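Local coordinates for protein phosphoglycerate kinase (Coxiella burnetii, PDB 4NG4) that transfers a phosphoryl group between ATP and 3-phosphoglycerate in glycolysis, acting as a monomeric phosphoglycerate kinase, at residues A[35-49]-A[83-95]. Numbering follows the deposited sequence.
Sequences VPMKNGKITNDERIV and FSLAPVARLLSKK
Ile48 buries the most surface here, packing against Leu91 and Leu92 on the flank of helix 86-94, with Val88 at its margin. Its CG1 branch lies beside the backbone N (chi1 -58°) and carries CD1 to Leu91 CD1, while CG2 reaches Leu92 CD2 at 4.1 Å. One turn back along the helix from Leu91, the Pro87 ring receives the end of Ile42, with CD1 against Pro87 CB. The outstretched Met37 (chi2 -163°, chi3 -173°) sets its terminal methyl CE against Pro87 CB and Val88 CG2, at 4.3 and 4.2 Å. Ile42 and Met37 come from the two strands of a small hairpin, joined by a type I' turn whose Gly40 O rests 3.8 Å from Pro87 CG. At the opposite end of the helix, the bent Lys95 chain crosses Asp45 at about a right angle; Lys95 NZ stops 4.1 Å from Asp45 OD2, a loose charge pairing beyond salt-bridge range. Arg47, a probable substrate-binding residue, lies in the same helical turn as Ile48. Helix 86-94 lies between this hairpin and the parallel sheet of the N-terminal domain: Val88 and Leu92 also touch Leu119 of strand 117-120, and Leu92 meets Ile55 of helix 46-60.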
# COMPACT_ATOMS: atom_id res chain seq x y z
N VAL A 35 -12.95 -5.50 7.28
CA VAL A 35 -12.66 -6.90 7.03
C VAL A 35 -13.57 -7.48 5.94
O VAL A 35 -14.70 -7.03 5.78
CB VAL A 35 -12.81 -7.74 8.32
CG1 VAL A 35 -11.81 -7.26 9.38
CG2 VAL A 35 -14.23 -7.67 8.85
N PRO A 36 -13.09 -8.49 5.20
CA PRO A 36 -13.94 -9.28 4.28
C PRO A 36 -15.06 -10.04 5.01
O PRO A 36 -14.89 -10.40 6.18
CB PRO A 36 -12.95 -10.28 3.66
CG PRO A 36 -11.61 -9.71 3.88
CD PRO A 36 -11.68 -8.92 5.14
N MET A 37 -16.19 -10.27 4.34
CA MET A 37 -17.33 -10.95 4.95
C MET A 37 -18.13 -11.80 3.96
O MET A 37 -18.29 -11.42 2.81
CB MET A 37 -18.28 -9.94 5.62
CG MET A 37 -17.67 -9.19 6.80
SD MET A 37 -18.87 -8.37 7.86
CE MET A 37 -17.80 -7.48 8.97
N LYS A 38 -18.62 -12.94 4.42
CA LYS A 38 -19.46 -13.82 3.62
C LYS A 38 -20.76 -14.06 4.36
O LYS A 38 -20.74 -14.65 5.45
CB LYS A 38 -18.79 -15.18 3.36
CG LYS A 38 -17.92 -15.22 2.11
CD LYS A 38 -17.12 -16.53 2.03
CE LYS A 38 -15.94 -16.43 1.05
NZ LYS A 38 -14.96 -17.52 1.26
N ASN A 39 -21.86 -13.61 3.77
CA ASN A 39 -23.19 -13.81 4.35
C ASN A 39 -23.15 -13.68 5.88
O ASN A 39 -23.51 -14.61 6.62
CB ASN A 39 -23.74 -15.17 3.92
CG ASN A 39 -25.25 -15.29 4.12
OD1 ASN A 39 -26.04 -14.55 3.52
ND2 ASN A 39 -25.67 -16.22 4.98
N GLY A 40 -22.65 -12.54 6.35
CA GLY A 40 -22.72 -12.21 7.77
C GLY A 40 -21.52 -12.54 8.64
O GLY A 40 -21.45 -12.06 9.76
N LYS A 41 -20.58 -13.34 8.15
CA LYS A 41 -19.40 -13.71 8.96
C LYS A 41 -18.08 -13.21 8.38
O LYS A 41 -18.00 -12.89 7.20
CB LYS A 41 -19.33 -15.23 9.14
CG LYS A 41 -20.47 -15.80 9.95
CD LYS A 41 -20.11 -17.14 10.58
CE LYS A 41 -19.53 -16.99 12.00
NZ LYS A 41 -18.34 -16.08 12.06
N ILE A 42 -17.04 -13.16 9.21
CA ILE A 42 -15.75 -12.62 8.80
C ILE A 42 -14.93 -13.75 8.24
O ILE A 42 -14.87 -14.82 8.83
CB ILE A 42 -14.97 -12.03 9.98
CG1 ILE A 42 -15.67 -10.80 10.54
CG2 ILE A 42 -13.59 -11.64 9.53
CD1 ILE A 42 -16.78 -11.13 11.48
N THR A 43 -14.29 -13.51 7.10
CA THR A 43 -13.42 -14.49 6.46
C THR A 43 -11.92 -14.20 6.65
O THR A 43 -11.09 -15.09 6.47
CB THR A 43 -13.71 -14.59 4.95
OG1 THR A 43 -13.67 -13.29 4.37
CG2 THR A 43 -15.08 -15.21 4.70
N ASN A 44 -11.59 -12.97 7.03
CA ASN A 44 -10.19 -12.59 7.25
C ASN A 44 -10.09 -11.47 8.28
O ASN A 44 -10.66 -10.40 8.08
CB ASN A 44 -9.57 -12.13 5.93
CG ASN A 44 -8.07 -12.22 5.92
OD1 ASN A 44 -7.43 -12.45 6.95
ND2 ASN A 44 -7.49 -12.05 4.74
N ASP A 45 -9.38 -11.72 9.37
CA ASP A 45 -9.38 -10.78 10.50
C ASP A 45 -8.00 -10.18 10.75
O ASP A 45 -7.75 -9.61 11.81
CB ASP A 45 -9.85 -11.51 11.76
CG ASP A 45 -8.96 -12.68 12.12
OD1 ASP A 45 -7.93 -12.89 11.44
OD2 ASP A 45 -9.28 -13.39 13.10
N GLU A 46 -7.12 -10.31 9.77
CA GLU A 46 -5.75 -9.84 9.92
C GLU A 46 -5.70 -8.37 10.35
O GLU A 46 -4.77 -7.97 11.06
CB GLU A 46 -4.95 -10.08 8.61
CG GLU A 46 -3.52 -9.53 8.56
CD GLU A 46 -2.54 -10.20 9.52
OE1 GLU A 46 -2.97 -10.78 10.54
OE2 GLU A 46 -1.32 -10.13 9.25
N ARG A 47 -6.72 -7.60 9.97
CA ARG A 47 -6.76 -6.17 10.26
C ARG A 47 -7.08 -5.92 11.71
O ARG A 47 -6.54 -4.99 12.32
CB ARG A 47 -7.77 -5.45 9.39
CG ARG A 47 -7.71 -5.88 7.95
CD ARG A 47 -8.32 -4.89 6.99
NE ARG A 47 -8.30 -5.47 5.64
CZ ARG A 47 -8.58 -4.81 4.52
NH1 ARG A 47 -8.92 -3.53 4.54
NH2 ARG A 47 -8.51 -5.44 3.36
N ILE A 48 -7.96 -6.73 12.27
CA ILE A 48 -8.25 -6.64 13.70
C ILE A 48 -7.00 -7.02 14.50
O ILE A 48 -6.60 -6.29 15.40
CB ILE A 48 -9.42 -7.56 14.13
CG1 ILE A 48 -10.70 -7.23 13.34
CG2 ILE A 48 -9.67 -7.42 15.63
CD1 ILE A 48 -11.57 -8.45 13.08
N VAL A 49 -6.39 -8.15 14.13
CA VAL A 49 -5.17 -8.64 14.79
C VAL A 49 -4.06 -7.57 14.75
O VAL A 49 -3.31 -7.40 15.72
CB VAL A 49 -4.66 -9.98 14.16
CG1 VAL A 49 -3.27 -10.34 14.68
CG2 VAL A 49 -5.63 -11.13 14.43
N PHE A 83 -23.48 -3.73 6.35
CA PHE A 83 -22.31 -2.91 6.58
C PHE A 83 -22.24 -2.47 8.05
O PHE A 83 -21.79 -1.37 8.37
CB PHE A 83 -22.34 -1.69 5.65
CG PHE A 83 -22.52 -2.03 4.19
CD1 PHE A 83 -21.45 -2.52 3.44
CD2 PHE A 83 -23.75 -1.85 3.56
CE1 PHE A 83 -21.61 -2.84 2.09
CE2 PHE A 83 -23.90 -2.17 2.20
CZ PHE A 83 -22.84 -2.66 1.48
N SER A 84 -22.68 -3.34 8.94
CA SER A 84 -22.60 -3.07 10.37
C SER A 84 -21.27 -3.60 10.93
O SER A 84 -20.85 -4.71 10.59
CB SER A 84 -23.78 -3.72 11.09
OG SER A 84 -23.87 -3.29 12.44
N LEU A 85 -20.62 -2.84 11.80
CA LEU A 85 -19.44 -3.32 12.50
C LEU A 85 -19.76 -4.29 13.66
O LEU A 85 -18.93 -4.52 14.54
CB LEU A 85 -18.62 -2.12 13.02
CG LEU A 85 -17.77 -1.37 12.00
CD1 LEU A 85 -17.17 -0.10 12.60
CD2 LEU A 85 -16.68 -2.28 11.46
N ALA A 86 -20.96 -4.86 13.66
CA ALA A 86 -21.40 -5.77 14.73
C ALA A 86 -20.48 -6.99 14.87
O ALA A 86 -19.95 -7.22 15.95
CB ALA A 86 -22.88 -6.21 14.52
N PRO A 87 -20.28 -7.77 13.78
CA PRO A 87 -19.40 -8.95 13.86
C PRO A 87 -17.98 -8.61 14.32
O PRO A 87 -17.34 -9.41 15.00
CB PRO A 87 -19.40 -9.50 12.42
CG PRO A 87 -20.67 -8.99 11.81
CD PRO A 87 -20.84 -7.61 12.42
N VAL A 88 -17.50 -7.43 13.96
CA VAL A 88 -16.22 -6.96 14.44
C VAL A 88 -16.30 -6.79 15.95
O VAL A 88 -15.43 -7.27 16.67
CB VAL A 88 -15.83 -5.62 13.81
CG1 VAL A 88 -14.43 -5.20 14.30
CG2 VAL A 88 -15.90 -5.72 12.30
N ALA A 89 -17.36 -6.13 16.42
CA ALA A 89 -17.54 -5.81 17.85
C ALA A 89 -17.55 -7.06 18.73
O ALA A 89 -17.08 -7.03 19.89
CB ALA A 89 -18.82 -5.01 18.04
N ARG A 90 -18.10 -8.15 18.21
CA ARG A 90 -18.05 -9.42 18.91
C ARG A 90 -16.62 -9.95 18.87
O ARG A 90 -16.10 -10.42 19.88
CB ARG A 90 -19.02 -10.42 18.27
CG ARG A 90 -20.49 -10.11 18.57
CD ARG A 90 -21.43 -11.10 17.89
NE ARG A 90 -21.53 -10.87 16.44
CZ ARG A 90 -22.25 -11.61 15.60
NH1 ARG A 90 -22.96 -12.65 16.04
NH2 ARG A 90 -22.26 -11.30 14.31
N LEU A 91 -15.99 -9.86 17.70
CA LEU A 91 -14.65 -10.40 17.51
C LEU A 91 -13.57 -9.59 18.25
O LEU A 91 -12.51 -10.13 18.56
CB LEU A 91 -14.35 -10.49 16.01
CG LEU A 91 -13.24 -11.45 15.53
CD1 LEU A 91 -11.90 -10.74 15.50
CD2 LEU A 91 -13.18 -12.72 16.36
N LEU A 92 -13.85 -8.32 18.55
CA LEU A 92 -12.96 -7.48 19.37
C LEU A 92 -13.03 -7.84 20.85
O LEU A 92 -12.00 -7.90 21.53
CB LEU A 92 -13.34 -6.00 19.24
CG LEU A 92 -12.61 -5.16 18.19
CD1 LEU A 92 -13.33 -3.83 18.02
CD2 LEU A 92 -11.17 -4.94 18.59
N SER A 93 -14.24 -8.03 21.36
CA SER A 93 -14.45 -8.39 22.77
C SER A 93 -13.76 -9.71 23.07
O SER A 93 -13.06 -9.84 24.07
CB SER A 93 -15.94 -8.47 23.09
OG SER A 93 -16.62 -7.30 22.67
N LYS A 94 -13.96 -10.68 22.18
CA LYS A 94 -13.31 -12.00 22.28
C LYS A 94 -11.81 -11.83 22.51
O LYS A 94 -11.21 -12.57 23.29
CB LYS A 94 -13.60 -12.83 21.02
CG LYS A 94 -13.59 -14.34 21.22
CD LYS A 94 -14.47 -15.05 20.19
CE LYS A 94 -14.46 -16.58 20.35
NZ LYS A 94 -15.09 -17.04 21.62
N LYS A 95 -11.22 -10.85 21.84
CA LYS A 95 -9.79 -10.56 21.98
C LYS A 95 -9.48 -9.84 23.29
O LYS A 95 -8.45 -10.09 23.90
CB LYS A 95 -9.30 -9.72 20.80
CG LYS A 95 -9.40 -10.41 19.43
CD LYS A 95 -8.53 -11.67 19.35
CE LYS A 95 -7.96 -11.88 17.95
NZ LYS A 95 -9.03 -12.01 16.93